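Local atomic coordinates of 3-deoxy-D-manno-octulosonate 8-phosphate phosphatase KdsC (Xanthomonas campestris pv. campestris, PDB entry 4NAV), a protein that probably hydrolyses 3-deoxy-D-manno-octulosonate 8-phosphate to the free sugar acid and inorganic phosphate, a magnesium-dependent step of lipopolysaccharide biosynthesis. Residues 20-26 with 63-69. Residues are numbered along the deposited sequence; the frame is centred on the assembly and turned at random.
Sequences VRLACFD and GIHVALI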
# COMPACT_ATOMS: atom_id res chain seq x y z
N VAL A 20 28.66 -0.37 17.17
CA VAL A 20 27.31 -0.16 17.63
C VAL A 20 26.89 -1.23 18.61
O VAL A 20 26.86 -2.40 18.28
CB VAL A 20 26.33 -0.17 16.44
CG1 VAL A 20 24.88 -0.32 16.91
CG2 VAL A 20 26.51 1.08 15.60
N ARG A 21 26.50 -0.80 19.80
CA ARG A 21 26.02 -1.68 20.86
C ARG A 21 24.58 -1.44 21.19
O ARG A 21 23.92 -2.27 21.83
CB ARG A 21 26.85 -1.47 22.12
CG ARG A 21 28.35 -1.63 21.88
CD ARG A 21 28.90 -3.03 21.76
NE ARG A 21 27.93 -4.10 21.58
CZ ARG A 21 27.94 -5.09 20.67
NH1 ARG A 21 28.84 -5.19 19.69
NH2 ARG A 21 27.00 -6.02 20.73
N LEU A 22 24.08 -0.28 20.79
CA LEU A 22 22.68 0.04 21.04
C LEU A 22 22.12 0.61 19.76
O LEU A 22 22.68 1.55 19.18
CB LEU A 22 22.56 1.02 22.20
CG LEU A 22 21.18 1.66 22.38
CD1 LEU A 22 20.19 0.64 22.90
CD2 LEU A 22 21.26 2.83 23.34
N ALA A 23 21.01 0.03 19.30
CA ALA A 23 20.35 0.47 18.06
C ALA A 23 18.95 0.94 18.39
O ALA A 23 18.14 0.15 18.87
CB ALA A 23 20.31 -0.66 17.06
N CYS A 24 18.66 2.21 18.14
CA CYS A 24 17.35 2.78 18.47
C CYS A 24 16.64 3.14 17.21
O CYS A 24 17.25 3.63 16.28
CB CYS A 24 17.51 4.03 19.31
SG CYS A 24 18.44 3.78 20.83
N PHE A 25 15.33 2.96 17.19
CA PHE A 25 14.54 3.18 15.99
C PHE A 25 13.29 3.97 16.30
O PHE A 25 12.49 3.57 17.15
CB PHE A 25 14.11 1.85 15.41
CG PHE A 25 15.24 1.03 14.88
CD1 PHE A 25 15.53 1.00 13.52
CD2 PHE A 25 16.02 0.30 15.76
CE1 PHE A 25 16.57 0.24 13.04
CE2 PHE A 25 17.07 -0.45 15.29
CZ PHE A 25 17.35 -0.49 13.93
N ASP A 26 13.08 5.08 15.59
CA ASP A 26 11.78 5.72 15.52
C ASP A 26 10.78 4.68 15.03
O ASP A 26 11.14 3.69 14.42
CB ASP A 26 11.81 6.88 14.52
CG ASP A 26 10.56 7.74 14.57
OD1 ASP A 26 10.09 7.99 15.72
OD2 ASP A 26 10.06 8.17 13.49
N GLY A 63 23.68 -9.71 20.11
CA GLY A 63 24.12 -9.11 21.37
C GLY A 63 24.08 -7.61 21.38
O GLY A 63 24.64 -6.97 22.26
N ILE A 64 23.35 -7.07 20.41
CA ILE A 64 23.17 -5.65 20.32
C ILE A 64 21.83 -5.35 20.93
O ILE A 64 20.87 -5.97 20.55
CB ILE A 64 23.19 -5.20 18.86
CG1 ILE A 64 24.53 -5.56 18.24
CG2 ILE A 64 22.96 -3.70 18.74
CD1 ILE A 64 24.58 -5.40 16.74
N HIS A 65 21.77 -4.39 21.83
CA HIS A 65 20.51 -3.96 22.41
C HIS A 65 19.66 -3.12 21.42
O HIS A 65 20.16 -2.22 20.76
CB HIS A 65 20.74 -3.18 23.69
CG HIS A 65 21.44 -3.98 24.75
ND1 HIS A 65 22.76 -3.77 25.10
CD2 HIS A 65 21.01 -5.00 25.52
CE1 HIS A 65 23.11 -4.62 26.04
NE2 HIS A 65 22.07 -5.38 26.32
N VAL A 66 18.39 -3.47 21.29
CA VAL A 66 17.49 -2.77 20.38
C VAL A 66 16.36 -2.08 21.13
O VAL A 66 15.75 -2.64 22.03
CB VAL A 66 16.92 -3.72 19.35
CG1 VAL A 66 15.96 -2.98 18.42
CG2 VAL A 66 18.07 -4.34 18.55
N ALA A 67 16.09 -0.84 20.76
CA ALA A 67 15.07 -0.06 21.43
C ALA A 67 14.22 0.67 20.41
O ALA A 67 14.74 1.16 19.41
CB ALA A 67 15.70 0.93 22.36
N LEU A 68 12.92 0.70 20.65
CA LEU A 68 12.00 1.50 19.84
C LEU A 68 11.65 2.73 20.65
O LEU A 68 11.46 2.63 21.86
CB LEU A 68 10.72 0.73 19.55
CG LEU A 68 10.90 -0.68 19.01
CD1 LEU A 68 9.55 -1.27 18.65
CD2 LEU A 68 11.82 -0.69 17.81
N ILE A 69 11.60 3.89 20.00
CA ILE A 69 11.39 5.14 20.71
C ILE A 69 10.40 5.98 19.95
O ILE A 69 10.65 6.40 18.83
CB ILE A 69 12.70 5.90 20.92
CG1 ILE A 69 13.75 4.95 21.53
CG2 ILE A 69 12.47 7.12 21.80
CD1 ILE A 69 14.97 5.61 22.13
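Ala23 and Ala67 sit at the middle of five backbone hydrogen bonds that join strand 22-25 to strand 65-70 in parallel. Ala23 N gives the shortest and straightest of them, 2.8 Å to His65 O with 171° at the hydrogen, and Ala23 O accepts from Ala67 N at 3.0 Å. Arg21 O takes His65 N before this pair; beyond it Phe25 N reaches Ala67 O, and Phe25 O holds Ile69 N. At the start of the strands the bent Arg21 side chain swings back, bringing NH2 within 3.0 Å of Gly63 O in a weak hydrogen bond, the oxygen lying at the guanidinium edge. Gly63 ends helix 50-61 in a Schellman motif, and the chain then turns, through Ile64, into strand 65-70.

These are neighbouring strands of the central parallel sheet of a Rossmann-like HAD fold, in which strand 22-25 is flanked on its other edge by strand 113-116. It delivers Asp26, predicted to bind magnesium with Asp118, to the carboxyl end of the sheet, where Lys95 NZ forms a salt bridge with Asp26 OD1 and also hydrogen-bonds Ile69 O.

On the face bearing Leu22, Cys24 and Ala67, Leu22 CD1 lies 3.9 Å from His65 CB, the two side chains crossing at about a right angle. Ile69 reaches over this face with CD1, 4.1 Å from Cys24 SG, and helix 95-105 packs on it through Leu102 and Val99. The opposite face meets helix 50-61. There Ile64 CG2 packs 3.5 Å from Arg21 O, and the Phe25 ring, its CG anti to the carbonyl carbon (chi1 -66°), extends back along the sheet to put CE2 4.2 Å from Val66 CG1, while Leu68 CD2 touches Phe25 CB.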